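Protein SCO1 homolog 1, mitochondrial (Arabidopsis thaliana, PDB 6N5U) is a mitochondrial inner-membrane copper chaperone, its thioredoxin-fold domain binding copper(I), and is thought to help insert copper into cytochrome c oxidase and maintain copper homeostasis. Local coordinates at residues P47-L50 and I51-A54; D58-K61 and E62-V66; S74-P77 and E78-T81; H152-D155 and S156-G160. One frame throughout, in Å; residues are numbered along the deposited sequence.

Contact 1: residues P47-L50 and I51-A54; sequences PDEL and IKLA
Glu49 and Lys52, one helical turn apart in 45-64, form a salt bridge on one flank of the helix. Their side chains run next to each other in the same direction, and NZ of Lys52 lies 3.2 Å from OE1 of Glu49, on the syn side of that oxygen but 30° out of the carboxylate plane. The glutamate chain reaches its partner through a bend at chi2 (-61°), while the lysine chain bends at chi2 and again at chi3 (-60°), which goes with its NZ lying near the carboxylate. Lys150 takes the other oxygen, OE2, in a second salt bridge, and Lys52 NZ adds a weak bond to the carbonyl of His152. The buried carboxylate is thus paired with two lysines, which would probably stabilise its ionised form.

Apolar contact is lighter: the CD2 methyls of Leu50 and Leu53 stand 4.2 Å apart. Separately, CG1 and CD1 of Ile51 lie near Pro47 O.

Backbone bonds of the alpha-helical pattern bind the turns together, from Ile51 N to Pro47 O at 2.9 Å through Ala54 N to Leu50 O at 2.8 Å.

Near the start of the helix, the Pro47 side chain is about 6 Å from the bound copper(I) ion. Leu50 packs on Tyr36 of strand 32-38 and Tyr88 of helix 82-89, Leu53 meets Ile34, and Lys52 lies against Leu157 of helix 154-167.

Contact 2: residues D58-K61 and E62-V66; sequences DKIK and ENSGV
An ST turn at Ser64 ends helix 45-64 and turns the chain toward strand 68-74. Ser64 OG donates to Ile60 O at 2.7 Å, coming from above the carbonyl plane, 54° out of it. The backbone N of Ser64 meets the same oxygen almost in line with the C=O bond, so one carbonyl receives both donors of a single serine. The hydroxyl can do this because chi1 (71°) sets OG between the backbone N and the carbonyl carbon. From there OG also accepts the backbone N of Val66 at 3.1 Å, linking the last turn to the departing chain. An alanine in place of Ser64 would probably leave Val66 N without this acceptor and the exit from the helix freer to move.

Gly65 leaves helical geometry with positive phi, and its N makes only a weak bond to Lys61 O. Its own carbonyl is met by Lys61 NZ at 2.9 Å, again from above the plane. The lysine folds at chi2 (63°), laying CD 3.5 Å from Gly65 O; Asp67 gives its ammonium a salt-bridge partner. CG2 of Ile60 lies 3.6 Å from Val66 O.

Earlier on the helix, Asp58 OD1 bonds to His93. Ile60 rests on Val161 of helix 154-167, and Lys59 and Asn63 both touch Thr158 there, so the end of helix 45-64, the helix of the beta-alpha-beta unit with strands 32-38 and 68-74, packs beside the C-terminal helix.

Contact 3: residues S74-P77 and E78-T81; sequences SVDP and ERDT
The guanidinium of Arg79 presents its NE and NH2 edge to Asp76, with OD2 lying in its plane. Both nitrogens converge on that one oxygen, NE at 2.9 Å and NH2 at 3.1 Å from Asp76 OD2, a side-on grip. The carboxylate is turned 62° from the guanidinium, and NE uses the syn lone pair of OD2. Tyr127 makes a cation-pi contact with the arginine, takes a bond from NH2 at its carbonyl, and bonds to Asp76 OD1 with its hydroxyl. The Asp80 carboxylate, about 9 Å from copper(I), is met by Ser74 OG, 2.9 Å from OD2 on the anti side, while Thr40 bonds to OD1. Asp80 OD1 lies 4.0 Å from Asp76 OD2, so the arginine probably eases the repulsion between the acids.

Ser74 OG also accepts Asp76 N at 3.0 Å, an ST turn made possible by OG lying anti to the serine's backbone N (179°). Asp76 O receives Asp80 N at 3.0 Å and, weakly, Arg79 N, and Asp80 centres an inverse gamma turn.

This connection runs from strand 68-74 to helix 82-89, where Thr81 is the N-cap. Asp76 packs on Val129 of strand 127-131, and Ser74 bonds through its backbone to Leu99 of strand 97-100.

Contact 4: residues H152-D155 and S156-G160; sequences HDVD and SLTDG
His152 and Ser156 meet at the start of helix 154-167. The serine comes to the edge of the imidazole, its CB in the ring plane and 3.3 Å from His152 ND1, and OG gives ND1 a weak hydrogen bond. A stronger bond runs from Asp153 N to Ser156 OG at 2.8 Å and is fairly straight (158°). Asp153 is the N-cap residue and Ser156 lies three places on, so this is one half of a capping box: the serine covers the backbone N of the cap, while the Asp153 side chain makes no capping bond in return.

Next along the helix, Val154 O accepts two donors of Thr158, N at 3.0 Å and OG1 at 2.7 Å, which approach from opposite faces of the carbonyl plane. With OG1 anti to its own carbonyl carbon (chi1 -58°), the threonine turns its hydroxyl back along the helix beside the valine. Leu157 N to Asp153 O and Asp159 N to Asp155 O continue the helical bonding.

Farther out, the His152 ring makes an edge-to-face contact with Tyr148, which probably helps set its orientation. Val154 and Leu157 face helix 45-64, the leucine reaching Ala56. Replacing His152 by an alanine would probably leave Ser156 OG without this acceptor and Tyr148 without its aromatic mate.

Because the serine hydroxyl donates to ND1, that nitrogen is probably unprotonated here; a proton on it would probably break this weak bond or reverse its direction, while the serine could still accept from Asp153 N.

How the contacts relate
Followed from the N terminus, the four contacts come in series: each spans a single short piece of chain, so none closes a long loop, and none nests in or crosses another. Contacts 1 and 2 lie near the start and at the end of helix 45-64, their centres 16 Å apart, one near copper(I) and the other far from it. After strand 68-74, contact 3 shapes the turn into helix 82-89, on the opposite side of the chain's centre from contacts 2 and 4. Contact 4 begins the C-terminal helix and touches both earlier helical contacts: Val154 CG2 lies 3.4 Å from Lys52 O, and Thr158 CG2 lies 3.5 Å from Asn63 ND2. It thereby ties helices 45-64 and 154-167 together.

Contact 1: residues P47-L50 and I51-A54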
ATOM      1  N   PRO A  47       2.422 -10.814  -2.072  1.00 49.79           N
ATOM      2  CA  PRO A  47       3.889 -10.946  -2.004  1.00 48.78           C
ATOM      3  C   PRO A  47       4.591 -10.476  -3.293  1.00 52.60           C
ATOM      4  O   PRO A  47       5.567  -9.729  -3.193  1.00 53.35           O
ATOM      5  CB  PRO A  47       4.096 -12.441  -1.734  1.00 50.83           C
ATOM      6  CG  PRO A  47       2.892 -12.854  -1.020  1.00 55.11           C
ATOM      7  CD  PRO A  47       1.777 -12.095  -1.690  1.00 51.02           C
ATOM      8  N   ASP A  48       4.045 -10.823  -4.493  1.00 46.42           N
ATOM      9  CA  ASP A  48       4.625 -10.418  -5.778  1.00 45.92           C
ATOM     10  C   ASP A  48       4.622  -8.910  -5.991  1.00 48.15           C
ATOM     11  O   ASP A  48       5.642  -8.343  -6.381  1.00 49.72           O
ATOM     12  CB  ASP A  48       3.948 -11.123  -6.968  1.00 48.62           C
ATOM     13  CG  ASP A  48       4.124 -12.626  -7.024  1.00 59.11           C
ATOM     14  OD1 ASP A  48       5.041 -13.150  -6.347  1.00 58.89           O
ATOM     15  OD2 ASP A  48       3.339 -13.285  -7.740  1.00 69.57           O
ATOM     16  N   GLU A  49       3.462  -8.279  -5.779  1.00 42.53           N
ATOM     17  CA  GLU A  49       3.231  -6.844  -5.927  1.00 41.40           C
ATOM     18  C   GLU A  49       4.110  -6.018  -5.011  1.00 45.14           C
ATOM     19  O   GLU A  49       4.652  -4.997  -5.444  1.00 45.71           O
ATOM     20  CB  GLU A  49       1.757  -6.534  -5.685  1.00 41.27           C
ATOM     21  CG  GLU A  49       0.864  -7.128  -6.762  1.00 54.90           C
ATOM     22  CD  GLU A  49       1.129  -6.609  -8.159  1.00 73.61           C
ATOM     23  OE1 GLU A  49       0.731  -5.455  -8.433  1.00 66.98           O
ATOM     24  OE2 GLU A  49       1.750  -7.340  -8.967  1.00 69.78           O
ATOM     25  N   LEU A  50       4.289  -6.486  -3.754  1.00 39.11           N
ATOM     26  CA  LEU A  50       5.146  -5.826  -2.785  1.00 37.22           C
ATOM     27  C   LEU A  50       6.598  -6.012  -3.123  1.00 41.27           C
ATOM     28  O   LEU A  50       7.365  -5.060  -2.983  1.00 42.36           O
ATOM     29  CB  LEU A  50       4.852  -6.264  -1.351  1.00 35.39           C
ATOM     30  CG  LEU A  50       3.563  -5.723  -0.726  1.00 35.73           C
ATOM     31  CD1 LEU A  50       3.253  -6.481   0.539  1.00 33.61           C
ATOM     32  CD2 LEU A  50       3.637  -4.185  -0.482  1.00 33.87           C
ATOM     33  N   ILE A  51       6.991  -7.210  -3.595  1.00 37.25           N
ATOM     34  CA  ILE A  51       8.391  -7.442  -4.000  1.00 38.23           C
ATOM     35  C   ILE A  51       8.711  -6.430  -5.128  1.00 46.84           C
ATOM     36  O   ILE A  51       9.726  -5.725  -5.031  1.00 48.72           O
ATOM     37  CB  ILE A  51       8.714  -8.928  -4.382  1.00 40.73           C
ATOM     38  CG1 ILE A  51       8.726  -9.850  -3.154  1.00 38.83           C
ATOM     39  CG2 ILE A  51      10.057  -9.023  -5.118  1.00 42.84           C
ATOM     40  CD1 ILE A  51       8.473 -11.346  -3.468  1.00 39.34           C
ATOM     41  N   LYS A  52       7.797  -6.320  -6.144  1.00 43.73           N
ATOM     42  CA  LYS A  52       7.846  -5.368  -7.269  1.00 45.45           C
ATOM     43  C   LYS A  52       7.994  -3.946  -6.724  1.00 50.09           C
ATOM     44  O   LYS A  52       8.913  -3.246  -7.118  1.00 52.96           O
ATOM     45  CB  LYS A  52       6.548  -5.449  -8.101  1.00 47.84           C
ATOM     46  CG  LYS A  52       6.582  -4.670  -9.428  1.00 54.49           C
ATOM     47  CD  LYS A  52       5.232  -4.082  -9.859  1.00 54.84           C
ATOM     48  CE  LYS A  52       4.124  -5.091 -10.065  1.00 57.67           C
ATOM     49  NZ  LYS A  52       2.873  -4.421 -10.510  1.00 55.15           N
ATOM     50  N   LEU A  53       7.121  -3.552  -5.773  1.00 44.30           N
ATOM     51  CA  LEU A  53       7.140  -2.240  -5.132  1.00 43.63           C
ATOM     52  C   LEU A  53       8.450  -1.938  -4.389  1.00 50.80           C
ATOM     53  O   LEU A  53       8.994  -0.856  -4.569  1.00 53.33           O
ATOM     54  CB  LEU A  53       5.917  -2.066  -4.214  1.00 41.01           C
ATOM     55  CG  LEU A  53       5.761  -0.717  -3.514  1.00 44.73           C
ATOM     56  CD1 LEU A  53       5.779   0.450  -4.525  1.00 45.73           C
ATOM     57  CD2 LEU A  53       4.498  -0.707  -2.635  1.00 42.85           C
ATOM     58  N   ALA A  54       8.972  -2.887  -3.590  1.00 46.51           N
ATOM     59  CA  ALA A  54      10.196  -2.709  -2.834  1.00 46.55           C
ATOM     60  C   ALA A  54      11.369  -2.495  -3.775  1.00 54.71           C
ATOM     61  O   ALA A  54      12.141  -1.554  -3.572  1.00 58.30           O
ATOM     62  CB  ALA A  54      10.430  -3.917  -1.963  1.00 46.40           C
TER

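Contact 2: residues D58-K61 and E62-V66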
ATOM      1  N   ASP A  58      13.706   1.227  -4.532  1.00 60.16           N
ATOM      2  CA  ASP A  58      15.169   1.288  -4.670  1.00 63.14           C
ATOM      3  C   ASP A  58      15.627   1.789  -6.033  1.00 69.98           C
ATOM      4  O   ASP A  58      16.582   2.557  -6.102  1.00 74.16           O
ATOM      5  CB  ASP A  58      15.798  -0.085  -4.362  1.00 64.28           C
ATOM      6  CG  ASP A  58      15.641  -0.544  -2.916  1.00 65.65           C
ATOM      7  OD1 ASP A  58      15.246   0.293  -2.061  1.00 64.55           O
ATOM      8  OD2 ASP A  58      15.918  -1.740  -2.635  1.00 64.06           O
ATOM      9  N   LYS A  59      14.969   1.350  -7.113  1.00 64.66           N
ATOM     10  CA  LYS A  59      15.313   1.771  -8.473  1.00 67.29           C
ATOM     11  C   LYS A  59      15.027   3.260  -8.686  1.00 72.17           C
ATOM     12  O   LYS A  59      15.887   3.969  -9.205  1.00 75.81           O
ATOM     13  CB  LYS A  59      14.580   0.918  -9.498  1.00 68.76           C
ATOM     14  CG  LYS A  59      15.163  -0.463  -9.667  1.00 72.44           C
ATOM     15  CD  LYS A  59      15.127  -0.863 -11.133  1.00 80.19           C
ATOM     16  CE  LYS A  59      15.584  -2.272 -11.341  1.00 91.09           C
ATOM     17  NZ  LYS A  59      16.925  -2.524 -10.736  1.00 96.68           N
ATOM     18  N   ILE A  60      13.845   3.733  -8.251  1.00 65.49           N
ATOM     19  CA  ILE A  60      13.424   5.137  -8.277  1.00 65.91           C
ATOM     20  C   ILE A  60      14.533   5.983  -7.624  1.00 74.57           C
ATOM     21  O   ILE A  60      15.002   6.941  -8.248  1.00 77.85           O
ATOM     22  CB  ILE A  60      12.096   5.301  -7.494  1.00 65.45           C
ATOM     23  CG1 ILE A  60      10.883   4.714  -8.259  1.00 62.90           C
ATOM     24  CG2 ILE A  60      11.869   6.757  -7.090  1.00 68.25           C
ATOM     25  CD1 ILE A  60       9.646   4.383  -7.336  1.00 62.35           C
ATOM     26  N   LYS A  61      14.974   5.593  -6.380  1.00 69.33           N
ATOM     27  CA  LYS A  61      16.005   6.303  -5.631  1.00 71.25           C
ATOM     28  C   LYS A  61      17.316   6.354  -6.397  1.00 81.01           C
ATOM     29  O   LYS A  61      17.928   7.418  -6.458  1.00 83.93           O
ATOM     30  CB  LYS A  61      16.180   5.715  -4.217  1.00 71.01           C
ATOM     31  CG  LYS A  61      17.305   6.338  -3.363  1.00 77.36           C
ATOM     32  CD  LYS A  61      17.082   7.816  -3.067  1.00 87.35           C
ATOM     33  CE  LYS A  61      17.960   8.305  -1.952  1.00 91.65           C
ATOM     34  NZ  LYS A  61      17.820   9.770  -1.744  1.00100.53           N
ATOM     35  N   GLU A  62      17.732   5.223  -7.005  1.00 78.97           N
ATOM     36  CA  GLU A  62      18.979   5.137  -7.780  1.00 83.24           C
ATOM     37  C   GLU A  62      18.948   6.061  -9.000  1.00 90.13           C
ATOM     38  O   GLU A  62      19.937   6.728  -9.286  1.00 94.41           O
ATOM     39  CB  GLU A  62      19.242   3.690  -8.252  1.00 83.75           C
ATOM     40  CG  GLU A  62      19.704   2.728  -7.171  1.00 96.28           C
ATOM     41  CD  GLU A  62      19.505   1.259  -7.499  1.00116.01           C
ATOM     42  OE1 GLU A  62      19.800   0.864  -8.651  1.00106.89           O
ATOM     43  OE2 GLU A  62      19.054   0.500  -6.607  1.00100.72           O
ATOM     44  N   ASN A  63      17.804   6.106  -9.695  1.00 84.35           N
ATOM     45  CA  ASN A  63      17.603   6.835 -10.947  1.00 85.80           C
ATOM     46  C   ASN A  63      17.227   8.304 -10.819  1.00 90.70           C
ATOM     47  O   ASN A  63      17.595   9.082 -11.702  1.00 93.75           O
ATOM     48  CB  ASN A  63      16.560   6.113 -11.794  1.00 80.27           C
ATOM     49  CG  ASN A  63      16.855   4.653 -12.052  1.00 95.21           C
ATOM     50  OD1 ASN A  63      17.973   4.154 -11.880  1.00 98.21           O
ATOM     51  ND2 ASN A  63      15.847   3.923 -12.456  1.00 77.49           N
ATOM     52  N   SER A  64      16.449   8.678  -9.776  1.00 84.08           N
ATOM     53  CA  SER A  64      15.981  10.056  -9.563  1.00 84.68           C
ATOM     54  C   SER A  64      16.583  10.778  -8.356  1.00 90.21           C
ATOM     55  O   SER A  64      16.643  12.014  -8.346  1.00 91.40           O
ATOM     56  CB  SER A  64      14.466  10.081  -9.438  1.00 83.63           C
ATOM     57  OG  SER A  64      14.066   9.497  -8.211  1.00 90.34           O
ATOM     58  N   GLY A  65      16.942  10.004  -7.330  1.00 86.12           N
ATOM     59  CA  GLY A  65      17.445  10.510  -6.059  1.00 87.27           C
ATOM     60  C   GLY A  65      16.337  10.762  -5.046  1.00 87.90           C
ATOM     61  O   GLY A  65      16.620  11.205  -3.932  1.00 87.42           O
ATOM     62  N   VAL A  66      15.062  10.481  -5.427  1.00 82.56           N
ATOM     63  CA  VAL A  66      13.855  10.687  -4.602  1.00 79.99           C
ATOM     64  C   VAL A  66      13.509   9.468  -3.736  1.00 79.84           C
ATOM     65  O   VAL A  66      13.368   8.355  -4.251  1.00 77.28           O
ATOM     66  CB  VAL A  66      12.624  11.151  -5.453  1.00 83.03           C
ATOM     67  CG1 VAL A  66      11.359  11.300  -4.603  1.00 80.21           C
ATOM     68  CG2 VAL A  66      12.916  12.447  -6.213  1.00 86.92           C
TER

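Contact 3: residues S74-P77 and E78-T81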
ATOM      1  N   SER A  74      -4.030  -2.816   4.901  1.00 30.59           N
ATOM      2  CA  SER A  74      -4.703  -4.108   5.010  1.00 30.51           C
ATOM      3  C   SER A  74      -6.187  -4.079   4.744  1.00 38.75           C
ATOM      4  O   SER A  74      -6.902  -3.249   5.317  1.00 41.28           O
ATOM      5  CB  SER A  74      -4.455  -4.723   6.380  1.00 33.00           C
ATOM      6  OG  SER A  74      -5.140  -5.962   6.463  1.00 38.51           O
ATOM      7  N   VAL A  75      -6.665  -5.014   3.897  1.00 35.50           N
ATOM      8  CA  VAL A  75      -8.091  -5.221   3.588  1.00 35.46           C
ATOM      9  C   VAL A  75      -8.596  -6.467   4.358  1.00 39.92           C
ATOM     10  O   VAL A  75      -9.683  -6.978   4.072  1.00 40.53           O
ATOM     11  CB  VAL A  75      -8.431  -5.268   2.073  1.00 39.64           C
ATOM     12  CG1 VAL A  75      -8.143  -3.930   1.392  1.00 38.37           C
ATOM     13  CG2 VAL A  75      -7.734  -6.439   1.358  1.00 39.74           C
ATOM     14  N   ASP A  76      -7.797  -6.934   5.368  1.00 35.81           N
ATOM     15  CA  ASP A  76      -8.152  -8.062   6.233  1.00 35.11           C
ATOM     16  C   ASP A  76      -7.887  -7.724   7.699  1.00 38.66           C
ATOM     17  O   ASP A  76      -7.073  -8.407   8.322  1.00 37.93           O
ATOM     18  CB  ASP A  76      -7.452  -9.358   5.775  1.00 36.29           C
ATOM     19  CG  ASP A  76      -7.889 -10.648   6.446  1.00 39.11           C
ATOM     20  OD1 ASP A  76      -8.929 -10.641   7.120  1.00 41.66           O
ATOM     21  OD2 ASP A  76      -7.179 -11.662   6.298  1.00 46.14           O
ATOM     22  N   PRO A  77      -8.610  -6.729   8.299  1.00 36.93           N
ATOM     23  CA  PRO A  77      -8.348  -6.375   9.703  1.00 38.04           C
ATOM     24  C   PRO A  77      -8.636  -7.464  10.758  1.00 44.08           C
ATOM     25  O   PRO A  77      -8.146  -7.341  11.893  1.00 43.61           O
ATOM     26  CB  PRO A  77      -9.220  -5.132   9.916  1.00 40.50           C
ATOM     27  CG  PRO A  77     -10.291  -5.246   8.924  1.00 44.54           C
ATOM     28  CD  PRO A  77      -9.642  -5.838   7.730  1.00 39.35           C
ATOM     29  N   GLU A  78      -9.424  -8.513  10.406  1.00 41.39           N
ATOM     30  CA  GLU A  78      -9.771  -9.585  11.355  1.00 42.98           C
ATOM     31  C   GLU A  78      -8.569 -10.433  11.718  1.00 48.28           C
ATOM     32  O   GLU A  78      -8.493 -10.911  12.855  1.00 51.40           O
ATOM     33  CB  GLU A  78     -10.903 -10.485  10.825  1.00 45.07           C
ATOM     34  CG  GLU A  78     -12.281  -9.834  10.800  1.00 49.54           C
ATOM     35  CD  GLU A  78     -13.248 -10.413   9.778  1.00 65.37           C
ATOM     36  OE1 GLU A  78     -12.945 -10.378   8.561  1.00 55.68           O
ATOM     37  OE2 GLU A  78     -14.321 -10.901  10.199  1.00 67.73           O
ATOM     38  N   ARG A  79      -7.641 -10.632  10.754  1.00 40.47           N
ATOM     39  CA  ARG A  79      -6.444 -11.459  10.928  1.00 39.08           C
ATOM     40  C   ARG A  79      -5.174 -10.626  11.012  1.00 44.28           C
ATOM     41  O   ARG A  79      -4.232 -10.979  11.740  1.00 46.73           O
ATOM     42  CB  ARG A  79      -6.317 -12.487   9.787  1.00 33.45           C
ATOM     43  CG  ARG A  79      -7.269 -13.676   9.921  1.00 37.94           C
ATOM     44  CD  ARG A  79      -7.004 -14.788   8.915  1.00 33.49           C
ATOM     45  NE  ARG A  79      -7.100 -14.305   7.538  1.00 36.22           N
ATOM     46  CZ  ARG A  79      -7.180 -15.088   6.472  1.00 49.61           C
ATOM     47  NH1 ARG A  79      -7.195 -16.409   6.609  1.00 40.58           N
ATOM     48  NH2 ARG A  79      -7.255 -14.560   5.262  1.00 41.07           N
ATOM     49  N   ASP A  80      -5.140  -9.544  10.241  1.00 38.99           N
ATOM     50  CA  ASP A  80      -4.007  -8.656  10.147  1.00 37.69           C
ATOM     51  C   ASP A  80      -4.010  -7.607  11.263  1.00 40.97           C
ATOM     52  O   ASP A  80      -4.444  -6.471  11.078  1.00 38.59           O
ATOM     53  CB  ASP A  80      -3.913  -8.022   8.745  1.00 38.74           C
ATOM     54  CG  ASP A  80      -3.767  -8.947   7.528  1.00 47.07           C
ATOM     55  OD1 ASP A  80      -3.758 -10.208   7.707  1.00 45.00           O
ATOM     56  OD2 ASP A  80      -3.662  -8.418   6.401  1.00 50.58           O
ATOM     57  N   THR A  81      -3.465  -8.001  12.417  1.00 40.37           N
ATOM     58  CA  THR A  81      -3.271  -7.155  13.594  1.00 41.85           C
ATOM     59  C   THR A  81      -1.983  -6.317  13.402  1.00 45.22           C
ATOM     60  O   THR A  81      -1.212  -6.580  12.469  1.00 43.64           O
ATOM     61  CB  THR A  81      -3.130  -8.045  14.857  1.00 47.49           C
ATOM     62  OG1 THR A  81      -1.937  -8.824  14.755  1.00 45.61           O
ATOM     63  CG2 THR A  81      -4.337  -8.946  15.091  1.00 43.20           C
TER

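Contact 4: residues H152-D155 and S156-G160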
ATOM      1  N   HIS A 152       2.042  -3.812 -14.654  1.00 65.29           N
ATOM      2  CA  HIS A 152       3.338  -3.161 -14.524  1.00 64.92           C
ATOM      3  C   HIS A 152       4.401  -4.121 -13.992  1.00 68.07           C
ATOM      4  O   HIS A 152       4.092  -4.982 -13.176  1.00 66.49           O
ATOM      5  CB  HIS A 152       3.246  -1.939 -13.600  1.00 63.74           C
ATOM      6  CG  HIS A 152       2.666  -0.730 -14.262  1.00 68.51           C
ATOM      7  ND1 HIS A 152       3.398   0.022 -15.168  1.00 73.32           N
ATOM      8  CD2 HIS A 152       1.433  -0.192 -14.147  1.00 69.57           C
ATOM      9  CE1 HIS A 152       2.592   0.988 -15.568  1.00 73.37           C
ATOM     10  NE2 HIS A 152       1.397   0.900 -14.985  1.00 71.44           N
ATOM     11  N   ASP A 153       5.634  -4.010 -14.524  1.00 65.39           N
ATOM     12  CA  ASP A 153       6.849  -4.701 -14.130  1.00 65.84           C
ATOM     13  C   ASP A 153       7.636  -3.677 -13.297  1.00 69.28           C
ATOM     14  O   ASP A 153       7.275  -2.498 -13.310  1.00 68.10           O
ATOM     15  CB  ASP A 153       7.677  -4.995 -15.401  1.00 72.07           C
ATOM     16  CG  ASP A 153       7.472  -6.297 -16.115  1.00 81.80           C
ATOM     17  OD1 ASP A 153       6.656  -7.134 -15.624  1.00 82.96           O
ATOM     18  OD2 ASP A 153       8.126  -6.493 -17.164  1.00 76.07           O
ATOM     19  N   VAL A 154       8.739  -4.089 -12.620  1.00 66.94           N
ATOM     20  CA  VAL A 154       9.576  -3.144 -11.843  1.00 66.14           C
ATOM     21  C   VAL A 154      10.011  -1.939 -12.702  1.00 71.32           C
ATOM     22  O   VAL A 154       9.951  -0.797 -12.241  1.00 70.23           O
ATOM     23  CB  VAL A 154      10.762  -3.846 -11.152  1.00 70.22           C
ATOM     24  CG1 VAL A 154      11.867  -2.866 -10.783  1.00 71.75           C
ATOM     25  CG2 VAL A 154      10.296  -4.581  -9.913  1.00 67.22           C
ATOM     26  N   ASP A 155      10.370  -2.201 -13.967  1.00 69.89           N
ATOM     27  CA  ASP A 155      10.815  -1.167 -14.885  1.00 72.37           C
ATOM     28  C   ASP A 155       9.706  -0.185 -15.259  1.00 74.90           C
ATOM     29  O   ASP A 155       9.945   1.013 -15.231  1.00 76.95           O
ATOM     30  CB  ASP A 155      11.486  -1.775 -16.127  1.00 77.60           C
ATOM     31  CG  ASP A 155      12.811  -2.456 -15.873  1.00 82.63           C
ATOM     32  OD1 ASP A 155      13.362  -2.289 -14.765  1.00 80.54           O
ATOM     33  OD2 ASP A 155      13.314  -3.136 -16.799  1.00 91.21           O
ATOM     34  N   SER A 156       8.496  -0.673 -15.561  1.00 67.59           N
ATOM     35  CA  SER A 156       7.402   0.228 -15.941  1.00 66.42           C
ATOM     36  C   SER A 156       6.824   1.036 -14.764  1.00 66.80           C
ATOM     37  O   SER A 156       6.221   2.092 -14.984  1.00 66.08           O
ATOM     38  CB  SER A 156       6.308  -0.510 -16.702  1.00 69.94           C
ATOM     39  OG  SER A 156       6.036  -1.784 -16.146  1.00 77.51           O
ATOM     40  N   LEU A 157       7.033   0.554 -13.521  1.00 60.96           N
ATOM     41  CA  LEU A 157       6.610   1.247 -12.304  1.00 57.78           C
ATOM     42  C   LEU A 157       7.623   2.351 -12.015  1.00 62.43           C
ATOM     43  O   LEU A 157       7.235   3.515 -11.875  1.00 61.76           O
ATOM     44  CB  LEU A 157       6.473   0.279 -11.097  1.00 54.83           C
ATOM     45  CG  LEU A 157       5.922   0.867  -9.758  1.00 56.46           C
ATOM     46  CD1 LEU A 157       4.630   1.645  -9.976  1.00 56.44           C
ATOM     47  CD2 LEU A 157       5.694  -0.220  -8.720  1.00 52.71           C
ATOM     48  N   THR A 158       8.926   1.986 -11.988  1.00 60.48           N
ATOM     49  CA  THR A 158      10.046   2.896 -11.748  1.00 62.08           C
ATOM     50  C   THR A 158       9.987   4.057 -12.736  1.00 69.17           C
ATOM     51  O   THR A 158       9.787   5.192 -12.304  1.00 69.07           O
ATOM     52  CB  THR A 158      11.369   2.129 -11.781  1.00 68.07           C
ATOM     53  OG1 THR A 158      11.325   1.093 -10.793  1.00 61.75           O
ATOM     54  CG2 THR A 158      12.577   3.026 -11.559  1.00 69.53           C
ATOM     55  N   ASP A 159      10.065   3.763 -14.058  1.00 68.45           N
ATOM     56  CA  ASP A 159      10.025   4.747 -15.148  1.00 71.31           C
ATOM     57  C   ASP A 159       8.870   5.718 -15.022  1.00 74.33           C
ATOM     58  O   ASP A 159       9.071   6.926 -15.160  1.00 77.90           O
ATOM     59  CB  ASP A 159       9.971   4.062 -16.524  1.00 75.52           C
ATOM     60  CG  ASP A 159      11.173   3.226 -16.902  1.00 90.89           C
ATOM     61  OD1 ASP A 159      12.253   3.400 -16.270  1.00 93.73           O
ATOM     62  OD2 ASP A 159      11.041   2.391 -17.824  1.00 98.01           O
ATOM     63  N   GLY A 160       7.684   5.170 -14.764  1.00 66.25           N
ATOM     64  CA  GLY A 160       6.462   5.923 -14.562  1.00 64.61           C
ATOM     65  C   GLY A 160       6.523   6.840 -13.359  1.00 67.64           C
ATOM     66  O   GLY A 160       6.319   8.043 -13.501  1.00 70.44           O
TER